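Local coordinates for hypothetical protein PH1897 (Pyrococcus horikoshii, PDB 1VDW) that probably hydrolyses fructose 1,6-bisphosphate to fructose 6-phosphate and phosphate with magnesium as cofactor, as a homodimeric member of the inositol monophosphatase superfamily, at residues Pro85-Tyr90 against Ala174-Leu179; Ala100-Ile105 against Ile202-Val207; Tyr196-Asp201 against Thr231-Ile236. All blocks are in the same frame, centred on the assembly; numbering follows the deposited sequence. Where two conformers were deposited one is given.

Contact 1. Residues Pro85-Tyr90 against Ala174-Leu179; sequences PLDGSY and AIALEL. With EDO (1,2-ethanediol), chain C.
Asp87 points its carboxylate at the start of helix 175-184, and Ala174, the N-cap residue, meets it first: its CA lies 3.5 Å from Asp87 OD1. The methyl of Ala174 rests 4.3 Å (CB to CA) from Gly88, where any beta carbon would crowd that methyl and, at this backbone geometry, the preceding carbonyl as well. At Ile175 the contact runs through an ethanediol, probably from the crystallisation liquor. The amide N gives a nearly straight bond (168°) to O2 of the diol, 3.0 Å away, and this same O2 donates to Asp87 OD1 at 2.6 Å, while CG2 of Ile175 lies against the diol carbon C2. Ala176 then makes the direct link, its N reaching Asp87 OD2 at 2.9 Å almost in line with the C-O bond. With chi1 at -171°, CG of Asp87 stands opposite the backbone N, which carries both oxygens across to the helix. With an alanine in place of Asp87, the Ala176 amide is likely to lose its acceptor and the diol O2 its partner. The first amides of a helix have no carbonyls of a previous turn to bind, and OD2 supplies one for Ala176. Asp87, a predicted magnesium ligand in the DPLDGS signature of this superfamily, thus has OD2 held by the helix start, with the diol beside it at OD1.

Contact 2. Residues Ala100-Ile105 against Ile202-Val207; sequences AVSVAI and IAAGVV
Ser102 sets its OG opposite its own backbone N (chi1 175°), which brings the hydroxyl up to the CB of Ala204 at 3.1 Å and within range of two waters lying between strand and helix. Val103, the next residue, has its side chain on the other face of the strand, packed on Ile54 and Phe58 of helix 45-60, and offers the helix its carbonyl O, 3.5 Å from the CB of Ala204. Ala104 again faces the helix: its CB touches the CB of Ala203 at 3.6 Å and lies 3.7 Å from the N of Ala204. Small side chains, alanines and one serine, face each other here, and the axes of the short segments approach to 6.3 Å, crossing at 71°.

The helix is kinked where the amides of Ala204 and Gly205 find no carbonyl in the turn before, and solvent fills in. One water takes the N-H of Gly205 at 2.8 Å (N to water O) and donates to Ser102 OG. The hydroxyl in turn donates to the second water, 2.7 Å from OG, which receives a long, weak bond from the N of Ala204. Ser102 OG is therefore both donor and acceptor, and its rotation is fixed by the pair. Ile116 of strand 110-118 and Val82 of strand 79-84 continue the surface under Ala204 and Ala203. This is the packing of a central helix on the large sheet in the layered alpha-beta-alpha-beta-alpha fold of the inositol monophosphatase superfamily, close to the predicted metal ligand Asp84.

Contact 3. Residues Tyr196-Asp201 against Thr231-Ile236; sequences YLRPTD and TEKVNI
Arg198 and Lys233 run side by side and point the same way, with the lysine NZ lying over the centre of one guanidinium face, 3.5 Å above its plane. Bends at chi2 (-65°) and chi3 (-109°) fold the arginine back along the 231-233 backbone, and the CA of Thr231 comes in at the edge of the guanidinium, 3.3 Å from NH2. Lys233 is curled as well, and its NZ bonds the carbonyl O of Thr231 at 2.9 Å in the carbonyl plane. NH1 of Arg198 forms a salt bridge with Glu68, a predicted magnesium ligand.

Pro199 crosses Glu232 at about a right angle; its CD sits 3.0 Å from the carbonyl O of Glu232, which also receives a CA-H of Arg198. On the apolar side, Leu197 and Ile236 meet crosswise through their CD1 methyls at 4.1 Å, with Ile202 and Ile175 close by. Between these clusters the backbones touch: the N of Val234 bonds Leu197 O at 2.8 Å. A water joins Tyr196 N to Val234 O, its oxygen 2.8 Å from Tyr196 N.

Asp201 OD2 takes the N-H of the N-cap residue Arg198 at 2.9 Å (N to OD2), on its anti side and tilted out of the carboxylate plane. Two cationic groups as close as Arg198 and Lys233 would probably repel each other, and the Glu68 carboxylate and the Thr231 carbonyl are likely to offset that. The arginine thus pairs with one predicted metal ligand, Glu68, through its side chain and with another, Asp201, through its backbone N-H, while packing along the segment that leads into strand 234-239.

The three contacts lie around the predicted magnesium site, with centres 10 Å (contacts 1 and 2), 12 Å (2 and 3) and 13 Å (1 and 3) apart. Contact 1 brings Leu86 and Asp87 to that site, contact 3 brings Asp201, and Ser102 of contact 2 stands about 4 Å from Asp84, side chain to side chain. A probable backbone hydrogen bond, Asp87 N to Ala100 O at 2.8 Å, couples contacts 1 and 2. Helix 199-211 serves contacts 2 and 3, and its Ile202 CD1 packs 3.7 Å from Ile236 CG2. Ile175 closes the circle: its CG2 lies 3.4 Å from Asp201 O, joining the two helix starts beside the ethanediol.

Contact 1. Residues Pro85-Tyr90 against Ala174-Leu179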
loop_
_atom_site.group_PDB
_atom_site.type_symbol
_atom_site.label_atom_id
_atom_site.label_comp_id
_atom_site.label_asym_id
_atom_site.label_seq_id
_atom_site.Cartn_x
_atom_site.Cartn_y
_atom_site.Cartn_z
ATOM N N PRO A 85 -11.360 15.422 0.061
ATOM C CA PRO A 85 -10.189 16.254 0.363
ATOM C C PRO A 85 -8.927 15.466 0.699
ATOM O O PRO A 85 -7.812 15.890 0.397
ATOM C CB PRO A 85 -10.666 17.103 1.541
ATOM C CG PRO A 85 -12.139 17.212 1.306
ATOM C CD PRO A 85 -12.508 15.808 0.903
ATOM N N LEU A 86 -9.109 14.327 1.353
ATOM C CA LEU A 86 -7.980 13.484 1.711
ATOM C C LEU A 86 -8.414 12.045 1.868
ATOM O O LEU A 86 -9.007 11.659 2.877
ATOM C CB LEU A 86 -7.316 13.954 3.012
ATOM C CG LEU A 86 -6.147 13.085 3.503
ATOM C CD1 LEU A 86 -4.972 13.191 2.540
ATOM C CD2 LEU A 86 -5.733 13.525 4.904
ATOM N N ASP A 87 -8.144 11.264 0.833
ATOM C CA ASP A 87 -8.443 9.843 0.846
ATOM C C ASP A 87 -7.202 9.207 1.454
ATOM O O ASP A 87 -6.088 9.539 1.071
ATOM C CB ASP A 87 -8.646 9.328 -0.575
ATOM C CG ASP A 87 -9.162 7.904 -0.607
ATOM O OD1 ASP A 87 -9.295 7.292 0.473
ATOM O OD2 ASP A 87 -9.435 7.399 -1.710
ATOM N N GLY A 88 -7.386 8.310 2.415
ATOM C CA GLY A 88 -6.244 7.666 3.044
ATOM C C GLY A 88 -5.813 8.344 4.330
ATOM O O GLY A 88 -4.629 8.391 4.649
ATOM N N SER A 89 -6.782 8.854 5.086
ATOM C CA SER A 89 -6.511 9.543 6.344
ATOM C C SER A 89 -5.722 8.695 7.344
ATOM O O SER A 89 -4.711 9.145 7.887
ATOM C CB SER A 89 -7.823 9.998 6.989
ATOM O OG SER A 89 -7.570 10.693 8.199
ATOM N N TYR A 90 -6.200 7.482 7.614
ATOM C CA TYR A 90 -5.494 6.610 8.548
ATOM C C TYR A 90 -4.059 6.417 8.075
ATOM O O TYR A 90 -3.114 6.498 8.857
ATOM C CB TYR A 90 -6.156 5.232 8.662
ATOM C CG TYR A 90 -5.362 4.300 9.553
ATOM C CD1 TYR A 90 -5.562 4.286 10.933
ATOM C CD2 TYR A 90 -4.346 3.497 9.025
ATOM C CE1 TYR A 90 -4.770 3.506 11.768
ATOM C CE2 TYR A 90 -3.544 2.709 9.854
ATOM C CZ TYR A 90 -3.759 2.722 11.224
ATOM O OH TYR A 90 -2.957 1.976 12.061
ATOM N N ALA A 174 -6.892 3.471 0.284
ATOM C CA ALA A 174 -7.163 4.708 -0.463
ATOM C C ALA A 174 -7.740 4.288 -1.810
ATOM O O ALA A 174 -7.019 4.149 -2.804
ATOM C CB ALA A 174 -5.888 5.510 -0.658
ATOM N N ILE A 175 -9.052 4.094 -1.839
ATOM C CA ILE A 175 -9.722 3.635 -3.043
ATOM C C ILE A 175 -9.466 4.500 -4.279
ATOM O O ILE A 175 -9.441 3.988 -5.398
ATOM C CB ILE A 175 -11.250 3.485 -2.795
ATOM C CG1 ILE A 175 -11.832 2.452 -3.760
ATOM C CG2 ILE A 175 -11.964 4.820 -2.968
ATOM C CD1 ILE A 175 -11.374 1.033 -3.476
ATOM N N ALA A 176 -9.272 5.802 -4.093
ATOM C CA ALA A 176 -9.011 6.668 -5.239
ATOM C C ALA A 176 -7.734 6.219 -5.932
ATOM O O ALA A 176 -7.672 6.160 -7.161
ATOM C CB ALA A 176 -8.882 8.127 -4.797
ATOM N N LEU A 177 -6.708 5.906 -5.150
ATOM C CA LEU A 177 -5.455 5.452 -5.733
ATOM C C LEU A 177 -5.606 4.085 -6.363
ATOM O O LEU A 177 -5.023 3.815 -7.410
ATOM C CB LEU A 177 -4.343 5.392 -4.685
ATOM C CG LEU A 177 -3.858 6.738 -4.156
ATOM C CD1 LEU A 177 -2.692 6.499 -3.221
ATOM C CD2 LEU A 177 -3.436 7.644 -5.313
ATOM N N GLU A 178 -6.381 3.211 -5.735
ATOM C CA GLU A 178 -6.532 1.888 -6.303
ATOM C C GLU A 178 -7.227 1.969 -7.658
ATOM O O GLU A 178 -6.850 1.271 -8.593
ATOM C CB GLU A 178 -7.224 0.981 -5.281
ATOM C CG GLU A 178 -6.208 0.604 -4.192
ATOM C CD GLU A 178 -6.814 0.166 -2.878
ATOM O OE1 GLU A 178 -7.540 0.969 -2.258
ATOM O OE2 GLU A 178 -6.547 -0.981 -2.454
ATOM N N LEU A 179 -8.208 2.856 -7.784
ATOM C CA LEU A 179 -8.884 3.044 -9.060
ATOM C C LEU A 179 -7.927 3.698 -10.069
ATOM O O LEU A 179 -7.946 3.360 -11.253
ATOM C CB LEU A 179 -10.140 3.895 -8.868
ATOM C CG LEU A 179 -11.290 3.132 -8.200
ATOM C CD1 LEU A 179 -12.363 4.106 -7.748
ATOM C CD2 LEU A 179 -11.866 2.107 -9.179
HETATM C C1 EDO C . -12.572 5.131 1.981
HETATM O O1 EDO C . -11.901 6.034 2.855
HETATM C C2 EDO C . -12.010 5.292 0.557
HETATM O O2 EDO C . -10.600 5.002 0.541
#

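Contact 2. Residues Ala100-Ile105 against Ile202-Val207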
loop_
_atom_site.group_PDB
_atom_site.type_symbol
_atom_site.label_atom_id
_atom_site.label_comp_id
_atom_site.label_asym_id
_atom_site.label_seq_id
_atom_site.Cartn_x
_atom_site.Cartn_y
_atom_site.Cartn_z
ATOM N N ALA A 100 -4.449 10.469 -1.118
ATOM C CA ALA A 100 -4.645 11.295 -2.296
ATOM C C ALA A 100 -5.767 12.294 -2.138
ATOM O O ALA A 100 -6.521 12.255 -1.169
ATOM C CB ALA A 100 -4.962 10.395 -3.484
ATOM N N VAL A 101 -5.848 13.192 -3.116
ATOM C CA VAL A 101 -6.921 14.175 -3.203
ATOM C C VAL A 101 -7.730 13.698 -4.411
ATOM O O VAL A 101 -7.155 13.380 -5.457
ATOM C CB VAL A 101 -6.389 15.585 -3.495
ATOM C CG1 VAL A 101 -7.556 16.547 -3.698
ATOM C CG2 VAL A 101 -5.518 16.053 -2.348
ATOM N N SER A 102 -9.050 13.649 -4.269
ATOM C CA SER A 102 -9.931 13.174 -5.339
ATOM C C SER A 102 -11.010 14.207 -5.655
ATOM O O SER A 102 -11.773 14.594 -4.770
ATOM C CB SER A 102 -10.582 11.855 -4.899
ATOM O OG SER A 102 -11.531 11.389 -5.840
ATOM N N VAL A 103 -11.075 14.645 -6.911
ATOM C CA VAL A 103 -12.057 15.647 -7.324
ATOM C C VAL A 103 -12.699 15.303 -8.662
ATOM O O VAL A 103 -12.002 15.060 -9.644
ATOM C CB VAL A 103 -11.399 17.046 -7.470
ATOM C CG1 VAL A 103 -12.390 18.036 -8.069
ATOM C CG2 VAL A 103 -10.915 17.544 -6.125
ATOM N N ALA A 104 -14.030 15.284 -8.696
ATOM C CA ALA A 104 -14.771 15.020 -9.927
ATOM C C ALA A 104 -15.675 16.229 -10.179
ATOM O O ALA A 104 -16.391 16.676 -9.281
ATOM C CB ALA A 104 -15.604 13.757 -9.790
ATOM N N ILE A 105 -15.617 16.753 -11.399
ATOM C CA ILE A 105 -16.397 17.928 -11.795
ATOM C C ILE A 105 -17.509 17.543 -12.751
ATOM O O ILE A 105 -17.271 16.904 -13.777
ATOM C CB ILE A 105 -15.519 18.964 -12.513
ATOM C CG1 ILE A 105 -14.248 19.230 -11.706
ATOM C CG2 ILE A 105 -16.307 20.249 -12.729
ATOM C CD1 ILE A 105 -14.479 19.890 -10.384
ATOM N N ILE A 202 -15.373 7.512 -4.576
ATOM C CA ILE A 202 -15.105 6.935 -5.883
ATOM C C ILE A 202 -15.350 7.749 -7.140
ATOM O O ILE A 202 -14.949 7.331 -8.219
ATOM C CB ILE A 202 -15.906 5.627 -6.052
ATOM C CG1 ILE A 202 -17.406 5.935 -6.041
ATOM C CG2 ILE A 202 -15.568 4.658 -4.924
ATOM C CD1 ILE A 202 -18.282 4.758 -6.418
ATOM N N ALA A 203 -15.997 8.900 -7.017
ATOM C CA ALA A 203 -16.325 9.687 -8.196
ATOM C C ALA A 203 -15.188 9.913 -9.186
ATOM O O ALA A 203 -15.297 9.550 -10.354
ATOM C CB ALA A 203 -16.930 11.022 -7.775
ATOM N N ALA A 204 -14.093 10.505 -8.728
ATOM C CA ALA A 204 -12.980 10.774 -9.628
ATOM C C ALA A 204 -12.354 9.493 -10.171
ATOM O O ALA A 204 -12.037 9.399 -11.354
ATOM C CB ALA A 204 -11.922 11.615 -8.918
ATOM N N GLY A 205 -12.174 8.509 -9.298
ATOM C CA GLY A 205 -11.582 7.252 -9.716
ATOM C C GLY A 205 -12.396 6.567 -10.791
ATOM O O GLY A 205 -11.841 5.978 -11.714
ATOM N N VAL A 206 -13.718 6.642 -10.675
ATOM C CA VAL A 206 -14.586 6.017 -11.664
ATOM C C VAL A 206 -14.476 6.739 -13.006
ATOM O O VAL A 206 -14.376 6.102 -14.055
ATOM C CB VAL A 206 -16.055 6.014 -11.187
ATOM C CG1 VAL A 206 -16.980 5.605 -12.327
ATOM C CG2 VAL A 206 -16.212 5.044 -10.026
ATOM N N VAL A 207 -14.485 8.069 -12.975
ATOM C CA VAL A 207 -14.367 8.834 -14.212
ATOM C C VAL A 207 -13.033 8.545 -14.896
ATOM O O VAL A 207 -12.977 8.292 -16.099
ATOM C CB VAL A 207 -14.464 10.356 -13.948
ATOM C CG1 VAL A 207 -14.109 11.136 -15.213
ATOM C CG2 VAL A 207 -15.872 10.720 -13.504
HETATM O O HOH W 1 -12.088 8.716 -6.474
HETATM O O HOH W 2 -14.164 12.131 -5.707
#

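Contact 3. Residues Tyr196-Asp201 against Thr231-Ile236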
loop_
_atom_site.group_PDB
_atom_site.type_symbol
_atom_site.label_atom_id
_atom_site.label_comp_id
_atom_site.label_asym_id
_atom_site.label_seq_id
_atom_site.Cartn_x
_atom_site.Cartn_y
_atom_site.Cartn_z
ATOM N N TYR A 196 -19.506 0.160 2.286
ATOM C CA TYR A 196 -18.852 1.198 3.078
ATOM C C TYR A 196 -18.530 2.491 2.323
ATOM O O TYR A 196 -18.606 3.581 2.885
ATOM C CB TYR A 196 -17.557 0.609 3.646
ATOM C CG TYR A 196 -16.661 1.571 4.393
ATOM C CD1 TYR A 196 -16.909 1.899 5.725
ATOM C CD2 TYR A 196 -15.539 2.123 3.775
ATOM C CE1 TYR A 196 -16.057 2.751 6.427
ATOM C CE2 TYR A 196 -14.683 2.973 4.466
ATOM C CZ TYR A 196 -14.945 3.280 5.791
ATOM O OH TYR A 196 -14.085 4.105 6.481
ATOM N N LEU A 197 -18.150 2.366 1.057
ATOM C CA LEU A 197 -17.790 3.527 0.247
ATOM C C LEU A 197 -18.940 4.485 -0.008
ATOM O O LEU A 197 -20.104 4.094 0.003
ATOM C CB LEU A 197 -17.228 3.069 -1.100
ATOM C CG LEU A 197 -15.939 2.247 -1.084
ATOM C CD1 LEU A 197 -15.650 1.741 -2.488
ATOM C CD2 LEU A 197 -14.789 3.094 -0.568
ATOM N N ARG A 198 -18.595 5.747 -0.240
ATOM C CA ARG A 198 -19.573 6.786 -0.545
ATOM C C ARG A 198 -19.248 7.290 -1.948
ATOM O O ARG A 198 -18.134 7.091 -2.438
ATOM C CB ARG A 198 -19.461 7.938 0.454
ATOM C CG ARG A 198 -19.586 7.508 1.907
ATOM C CD ARG A 198 -20.967 6.953 2.207
ATOM N NE ARG A 198 -21.748 7.858 3.044
ATOM C CZ ARG A 198 -21.446 8.159 4.303
ATOM N NH1 ARG A 198 -20.376 7.624 4.879
ATOM N NH2 ARG A 198 -22.213 8.996 4.990
ATOM N N PRO A 199 -20.209 7.943 -2.619
ATOM C CA PRO A 199 -19.944 8.449 -3.970
ATOM C C PRO A 199 -18.734 9.386 -3.999
ATOM O O PRO A 199 -17.991 9.428 -4.981
ATOM C CB PRO A 199 -21.243 9.166 -4.325
ATOM C CG PRO A 199 -22.273 8.360 -3.594
ATOM C CD PRO A 199 -21.621 8.155 -2.247
ATOM N N THR A 200 -18.540 10.129 -2.916
ATOM C CA THR A 200 -17.423 11.062 -2.810
ATOM C C THR A 200 -16.067 10.353 -2.850
ATOM O O THR A 200 -15.067 10.928 -3.295
ATOM C CB THR A 200 -17.523 11.890 -1.511
ATOM O OG1 THR A 200 -17.751 11.013 -0.399
ATOM C CG2 THR A 200 -18.672 12.885 -1.605
ATOM N N ASP A 201 -16.034 9.105 -2.389
ATOM C CA ASP A 201 -14.796 8.331 -2.378
ATOM C C ASP A 201 -14.383 7.857 -3.762
ATOM O O ASP A 201 -13.197 7.810 -4.091
ATOM C CB ASP A 201 -14.938 7.068 -1.519
ATOM C CG ASP A 201 -15.123 7.361 -0.052
ATOM O OD1 ASP A 201 -14.418 8.241 0.481
ATOM O OD2 ASP A 201 -15.965 6.680 0.579
ATOM N N THR A 231 -23.907 10.372 1.559
ATOM C CA THR A 231 -24.353 9.361 2.513
ATOM C C THR A 231 -24.651 8.001 1.881
ATOM O O THR A 231 -24.605 6.972 2.555
ATOM C CB THR A 231 -25.615 9.835 3.255
ATOM O OG1 THR A 231 -26.654 10.108 2.308
ATOM C CG2 THR A 231 -25.317 11.098 4.050
ATOM N N GLU A 232 -24.966 8.000 0.589
ATOM C CA GLU A 232 -25.268 6.765 -0.125
ATOM C C GLU A 232 -24.092 5.787 -0.078
ATOM O O GLU A 232 -22.956 6.158 -0.375
ATOM C CB GLU A 232 -25.620 7.087 -1.580
ATOM C CG GLU A 232 -25.746 5.876 -2.487
ATOM C CD GLU A 232 -26.124 6.257 -3.906
ATOM O OE1 GLU A 232 -26.055 5.384 -4.798
ATOM O OE2 GLU A 232 -26.495 7.428 -4.130
ATOM N N LYS A 233 -24.367 4.541 0.299
ATOM C CA LYS A 233 -23.325 3.519 0.369
ATOM C C LYS A 233 -23.202 2.854 -0.992
ATOM O O LYS A 233 -24.207 2.540 -1.628
ATOM C CB LYS A 233 -23.670 2.470 1.428
ATOM C CG LYS A 233 -23.793 3.022 2.838
ATOM C CD LYS A 233 -22.481 3.623 3.316
ATOM C CE LYS A 233 -22.625 4.228 4.705
ATOM N NZ LYS A 233 -23.620 5.338 4.726
ATOM N N VAL A 234 -21.973 2.636 -1.442
ATOM C CA VAL A 234 -21.762 2.024 -2.742
ATOM C C VAL A 234 -20.732 0.901 -2.731
ATOM O O VAL A 234 -19.786 0.904 -1.939
ATOM C CB VAL A 234 -21.322 3.088 -3.784
ATOM C CG1 VAL A 234 -20.044 3.767 -3.325
ATOM C CG2 VAL A 234 -21.124 2.442 -5.147
ATOM N N ASN A 235 -20.942 -0.065 -3.616
ATOM C CA ASN A 235 -20.041 -1.196 -3.784
ATOM C C ASN A 235 -19.586 -1.146 -5.227
ATOM O O ASN A 235 -20.370 -0.818 -6.119
ATOM C CB ASN A 235 -20.764 -2.516 -3.535
ATOM C CG ASN A 235 -21.190 -2.677 -2.102
ATOM O OD1 ASN A 235 -20.362 -2.676 -1.194
ATOM N ND2 ASN A 235 -22.493 -2.813 -1.885
ATOM N N ILE A 236 -18.323 -1.465 -5.467
ATOM C CA ILE A 236 -17.828 -1.435 -6.826
ATOM C C ILE A 236 -17.010 -2.649 -7.228
ATOM O O ILE A 236 -16.293 -3.248 -6.419
ATOM C CB ILE A 236 -16.963 -0.185 -7.086
ATOM C CG1 ILE A 236 -15.756 -0.185 -6.145
ATOM C CG2 ILE A 236 -17.800 1.076 -6.910
ATOM C CD1 ILE A 236 -14.764 0.937 -6.418
HETATM O O HOH W 3 -17.968 -0.394 -0.026
#